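Local coordinates for protein peptidase S8 and S53, subtilisin, kexin, sedolisin (Mycobacterium smegmatis, PDB 4KG7) that is a mycosin serine protease (MycP3) of the ESX-3 type VII secretion system, a subtilisin-fold endopeptidase that probably cleaves through a catalytic triad, at residues 160-165 with 192-197; 167-172 with 199-204. All blocks are in the same frame, centred on the assembly; numbering follows the deposited sequence. Where two conformers were deposited one is given.

Interaction 1 (160-165 with 192-197); sequences TLARAV and QSVLGA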
loop_
_atom_site.group_PDB
_atom_site.type_symbol
_atom_site.label_atom_id
_atom_site.label_comp_id
_atom_site.label_asym_id
_atom_site.label_seq_id
_atom_site.Cartn_x
_atom_site.Cartn_y
_atom_site.Cartn_z
ATOM N N THR A 160 -0.976 -8.784 13.562
ATOM C CA THR A 160 -1.624 -7.481 13.640
ATOM C C THR A 160 -2.231 -7.070 12.304
ATOM O O THR A 160 -3.290 -6.423 12.289
ATOM C CB THR A 160 -0.669 -6.379 14.103
ATOM O OG1 THR A 160 0.454 -6.333 13.217
ATOM C CG2 THR A 160 -0.209 -6.631 15.517
ATOM N N LEU A 161 -1.601 -7.463 11.190
ATOM C CA LEU A 161 -2.126 -7.067 9.906
ATOM C C LEU A 161 -3.551 -7.647 9.730
ATOM O O LEU A 161 -4.480 -6.957 9.260
ATOM C CB LEU A 161 -1.247 -7.548 8.756
ATOM C CG LEU A 161 -1.791 -7.182 7.368
ATOM C CD1 LEU A 161 -1.989 -5.699 7.235
ATOM C CD2 LEU A 161 -0.842 -7.695 6.281
ATOM N N ALA A 162 -3.722 -8.913 10.124
ATOM C CA ALA A 162 -5.023 -9.564 9.934
ATOM C C ALA A 162 -6.092 -8.851 10.749
ATOM O O ALA A 162 -7.213 -8.632 10.270
ATOM C CB ALA A 162 -4.949 -11.007 10.342
ATOM N N ARG A 163 -5.767 -8.515 11.999
ATOM C CA ARG A 163 -6.725 -7.786 12.813
ATOM C C ARG A 163 -7.027 -6.419 12.207
ATOM O O ARG A 163 -8.180 -5.961 12.204
ATOM C CB ARG A 163 -6.224 -7.650 14.245
ATOM C CG ARG A 163 -6.235 -8.977 14.990
ATOM C CD ARG A 163 -5.994 -8.750 16.478
ATOM N NE ARG A 163 -4.592 -8.543 16.813
ATOM C CZ ARG A 163 -4.094 -7.642 17.662
ATOM N NH1 ARG A 163 -4.826 -6.690 18.223
ATOM N NH2 ARG A 163 -2.802 -7.675 17.924
ATOM N N ALA A 164 -5.987 -5.739 11.737
ATOM C CA ALA A 164 -6.164 -4.386 11.185
ATOM C C ALA A 164 -7.041 -4.386 9.950
ATOM O O ALA A 164 -7.783 -3.439 9.710
ATOM C CB ALA A 164 -4.814 -3.770 10.873
ATOM N N VAL A 165 -6.925 -5.428 9.153
ATOM C CA VAL A 165 -7.734 -5.559 7.946
ATOM C C VAL A 165 -9.208 -5.707 8.297
ATOM O O VAL A 165 -10.050 -5.054 7.714
ATOM C CB VAL A 165 -7.215 -6.722 7.061
ATOM C CG1 VAL A 165 -8.251 -7.184 6.042
ATOM C CG2 VAL A 165 -5.887 -6.361 6.401
ATOM N N GLN A 192 -0.653 -19.037 7.015
ATOM C CA GLN A 192 -1.250 -17.716 7.112
ATOM C C GLN A 192 -2.753 -17.811 7.012
ATOM O O GLN A 192 -3.415 -16.888 6.490
ATOM C CB GLN A 192 -0.749 -16.823 5.992
ATOM C CG GLN A 192 0.741 -16.575 6.040
ATOM C CD GLN A 192 1.200 -15.674 4.928
ATOM O OE1 GLN A 192 0.408 -14.968 4.308
ATOM N NE2 GLN A 192 2.515 -15.682 4.674
ATOM N N SER A 193 -3.328 -18.900 7.515
ATOM C CA SER A 193 -4.776 -19.087 7.409
ATOM C C SER A 193 -5.589 -17.927 8.013
ATOM O O SER A 193 -6.616 -17.556 7.487
ATOM C CB SER A 193 -5.196 -20.413 8.043
ATOM O OG SER A 193 -4.716 -20.503 9.375
ATOM N N VAL A 194 -5.134 -17.363 9.124
ATOM C CA VAL A 194 -5.883 -16.279 9.773
ATOM C C VAL A 194 -5.844 -15.010 8.918
ATOM O O VAL A 194 -6.840 -14.312 8.748
ATOM C CB VAL A 194 -5.414 -16.031 11.224
ATOM C CG1 VAL A 194 -6.131 -14.824 11.824
ATOM C CG2 VAL A 194 -5.697 -17.267 12.052
ATOM N N LEU A 195 -4.671 -14.689 8.396
ATOM C CA LEU A 195 -4.546 -13.532 7.503
ATOM C C LEU A 195 -5.370 -13.731 6.231
ATOM O O LEU A 195 -6.080 -12.816 5.780
ATOM C CB LEU A 195 -3.055 -13.281 7.159
ATOM C CG LEU A 195 -2.770 -12.111 6.192
ATOM C CD1 LEU A 195 -3.294 -10.762 6.700
ATOM C CD2 LEU A 195 -1.282 -12.020 5.910
ATOM N N GLY A 196 -5.255 -14.907 5.632
ATOM C CA GLY A 196 -6.093 -15.224 4.495
ATOM C C GLY A 196 -7.572 -15.041 4.798
ATOM O O GLY A 196 -8.308 -14.444 4.016
ATOM N N ALA A 197 -8.004 -15.524 5.952
ATOM C CA ALA A 197 -9.407 -15.397 6.354
ATOM C C ALA A 197 -9.816 -13.930 6.477
ATOM O O ALA A 197 -10.919 -13.542 6.084
ATOM C CB ALA A 197 -9.672 -16.127 7.653
#
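Ala162 is the bump on helix 150-170 that meets Leu195 of helix 193-205. Its CB is directed toward the neighbouring helix and comes down on the backbone, with Ala162 CB 3.8 Å from Leu195 CA and the side chains of Val194 and Leu195 bordering it. On the Val194 side the nearest side-chain atom is Val194 CG1, 4.3 Å from Ala162 CB, a looser touch at the more exposed margin. On the other side CD1 of Leu195 reaches back across the gap and closes the hollow, 4.0 Å from Ala162 CB. This methyl is a bump in its own right: Leu195 CD1 lies 3.9 Å from Ala162 N and equally near Ala162 CA, so it rests against the opposite backbone. CG of Leu161 approaches Leu195 CD1 to 3.9 Å, the two leucine side chains meeting at a slant. A trans chi1 (178°) swings Leu195 CG away from its own backbone N, which lets CD1 extend to both Ala162 and Leu161. The methyl of Ala162 is small enough for the axes of 160-165 and 193-197 to approach to 8.6 Å, at an angle of 18°, nearly parallel. No hydrogen bond joins the two segments; the fit is van der Waals packing.

The two helices flank strand 175-178 in sequence and pack side by side on the parallel sheet of the subtilisin fold. Leu161 also touches Ile72 of strand 68-73, which ends at the predicted charge-relay residue Asp73, whose side chain is about 9 Å from that of Leu161. Leu195 touches Ile251 of strand 248-251, while Val194 touches Pro16 from the N-terminal region.

Interaction 2 (167-172 with 199-204); sequences RAADMG and LRYAAL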
loop_
_atom_site.group_PDB
_atom_site.type_symbol
_atom_site.label_atom_id
_atom_site.label_comp_id
_atom_site.label_asym_id
_atom_site.label_seq_id
_atom_site.Cartn_x
_atom_site.Cartn_y
_atom_site.Cartn_z
ATOM N N ARG A 167 -10.535 -4.735 11.132
ATOM C CA ARG A 167 -10.933 -3.447 11.722
ATOM C C ARG A 167 -11.256 -2.403 10.647
ATOM O O ARG A 167 -12.281 -1.751 10.713
ATOM C CB ARG A 167 -9.819 -2.956 12.640
ATOM C CG ARG A 167 -10.154 -1.734 13.457
ATOM C CD ARG A 167 -8.948 -1.341 14.297
ATOM N NE ARG A 167 -9.314 -0.307 15.276
ATOM C CZ ARG A 167 -9.992 -0.516 16.416
ATOM N NH1 ARG A 167 -10.306 -1.750 16.812
ATOM N NH2 ARG A 167 -10.274 0.514 17.232
ATOM N N ALA A 168 -10.410 -2.309 9.629
ATOM C CA ALA A 168 -10.633 -1.371 8.536
ATOM C C ALA A 168 -11.960 -1.655 7.843
ATOM O O ALA A 168 -12.732 -0.755 7.573
ATOM C CB ALA A 168 -9.506 -1.459 7.539
ATOM N N ALA A 169 -12.187 -2.915 7.505
ATOM C CA ALA A 169 -13.430 -3.305 6.813
ATOM C C ALA A 169 -14.624 -2.991 7.661
ATOM O O ALA A 169 -15.616 -2.438 7.165
ATOM C CB ALA A 169 -13.405 -4.788 6.455
ATOM N N ASP A 170 -14.558 -3.325 8.945
ATOM C CA ASP A 170 -15.701 -3.108 9.833
ATOM C C ASP A 170 -15.960 -1.649 10.101
ATOM O O ASP A 170 -17.095 -1.294 10.414
ATOM C CB ASP A 170 -15.530 -3.887 11.131
ATOM C CG ASP A 170 -15.755 -5.346 10.945
ATOM O OD1 ASP A 170 -16.236 -5.758 9.859
ATOM O OD2 ASP A 170 -15.474 -6.109 11.892
ATOM N N MET A 171 -14.931 -0.813 9.986
ATOM C CA MET A 171 -15.093 0.659 10.054
ATOM C C MET A 171 -15.670 1.287 8.770
ATOM O O MET A 171 -15.886 2.508 8.724
ATOM C CB MET A 171 -13.772 1.331 10.428
ATOM C CG MET A 171 -13.369 1.085 11.874
ATOM S SD MET A 171 -11.814 1.894 12.276
ATOM C CE MET A 171 -12.355 3.582 12.470
ATOM N N GLY A 172 -15.948 0.481 7.754
ATOM C CA GLY A 172 -16.619 0.946 6.553
ATOM C C GLY A 172 -15.701 1.312 5.395
ATOM O O GLY A 172 -16.152 1.902 4.405
ATOM N N LEU A 199 -8.407 -11.281 4.981
ATOM C CA LEU A 199 -8.439 -10.659 3.652
ATOM C C LEU A 199 -9.663 -11.062 2.857
ATOM O O LEU A 199 -10.263 -10.231 2.203
ATOM C CB LEU A 199 -7.175 -11.008 2.879
ATOM C CG LEU A 199 -5.862 -10.481 3.498
ATOM C CD1 LEU A 199 -4.694 -11.228 2.902
ATOM C CD2 LEU A 199 -5.689 -8.967 3.339
ATOM N N ARG A 200 -10.035 -12.334 2.931
ATOM C CA ARG A 200 -11.258 -12.803 2.306
ATOM C C ARG A 200 -12.505 -12.142 2.878
ATOM O O ARG A 200 -13.399 -11.765 2.141
ATOM C CB ARG A 200 -11.365 -14.324 2.413
ATOM C CG ARG A 200 -12.571 -14.899 1.698
ATOM C CD ARG A 200 -12.614 -16.406 1.783
ATOM N NE ARG A 200 -13.890 -16.967 1.336
ATOM C CZ ARG A 200 -14.990 -17.043 2.088
ATOM N NH1 ARG A 200 -15.041 -16.536 3.316
ATOM N NH2 ARG A 200 -16.085 -17.598 1.593
ATOM N N TYR A 201 -12.579 -12.029 4.198
ATOM C CA TYR A 201 -13.688 -11.326 4.858
ATOM C C TYR A 201 -13.837 -9.899 4.369
ATOM O O TYR A 201 -14.919 -9.436 3.981
ATOM C CB TYR A 201 -13.479 -11.364 6.363
ATOM C CG TYR A 201 -14.434 -10.512 7.165
ATOM C CD1 TYR A 201 -15.736 -10.904 7.359
ATOM C CD2 TYR A 201 -14.029 -9.295 7.685
ATOM C CE1 TYR A 201 -16.611 -10.122 8.083
ATOM C CE2 TYR A 201 -14.878 -8.503 8.441
ATOM C CZ TYR A 201 -16.188 -8.914 8.616
ATOM O OH TYR A 201 -17.083 -8.193 9.353
ATOM N N ALA A 202 -12.716 -9.189 4.334
ATOM C CA ALA A 202 -12.733 -7.793 3.936
ATOM C C ALA A 202 -13.059 -7.643 2.456
ATOM O O ALA A 202 -13.782 -6.737 2.084
ATOM C CB ALA A 202 -11.405 -7.112 4.264
ATOM N N ALA A 203 -12.508 -8.531 1.617
ATOM C CA ALA A 203 -12.678 -8.378 0.164
ATOM C C ALA A 203 -14.026 -8.832 -0.348
ATOM O O ALA A 203 -14.518 -8.222 -1.281
ATOM C CB ALA A 203 -11.580 -9.080 -0.593
ATOM N N LEU A 204 -14.608 -9.853 0.260
ATOM C CA LEU A 204 -15.863 -10.430 -0.236
ATOM C C LEU A 204 -17.057 -9.972 0.615
ATOM O O LEU A 204 -17.852 -9.115 0.184
ATOM C CB LEU A 204 -15.727 -11.965 -0.346
ATOM C CG LEU A 204 -14.670 -12.472 -1.335
ATOM C CD1 LEU A 204 -14.825 -13.978 -1.504
ATOM C CD2 LEU A 204 -14.702 -11.759 -2.663
#
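Ala169 and Ala202 are the nearest backbone pair, their CA atoms 5.4 Å apart, where helix 150-170 runs out into a Schellman motif at Gly172 and helix 193-205 widens into a pi-type turn over 201-204. The CB atoms of Ala169 and Ala202 meet at 3.8 Å, and Ala169 CB also lies 4.0 Å from Ala202 CA, so two small side chains let the backbones come close. Beside them, Tyr201 reaches across to the last helical turn of the partner. With CG anti to the backbone N (chi1 172°), its ring extends toward helix 150-170, and Tyr201 OH donates a 2.6 Å hydrogen bond to OD1 of Asp170. The acceptor uses its syn lone pair and lies in the ring plane at the edge, while the carboxylate stands at 90° to the ring. This single bond spans the outer, more exposed side of the contact, whereas the alanines are buried.

Toward the sheet, Ala202 packs on Ile210 of strand 209-213 and Ala168 on Ile133 of strand 129-134. The Tyr201 side chain also touches Val166 of helix 150-170 and Lys206, in the loop that leads into strand 209-213.

How the interactions relate
Interactions 1 and 2 are successive levels of one helix-helix interface, their centres 10 Å apart. Both join helix 150-170 to helix 193-205, and their segments alternate along the chain: 160-165, 167-172, 192-197, 199-204. Val165 bridges the levels, Val165 CG1 lying 3.6 Å from Ala202 CB and Val165 CG2 4.0 Å from Leu199 CD2, making the packing continuous. Strand 175-178 of the parallel sheet lies between the two helices in sequence and strand 209-213, its neighbour in the sheet, follows the second, as in the repeating alpha/beta layout of subtilases. Interaction 1, without hydrogen bonds between its segments, lies nearer the predicted catalytic Asp73; interaction 2, with its polar bond, lies away from the annotated sites.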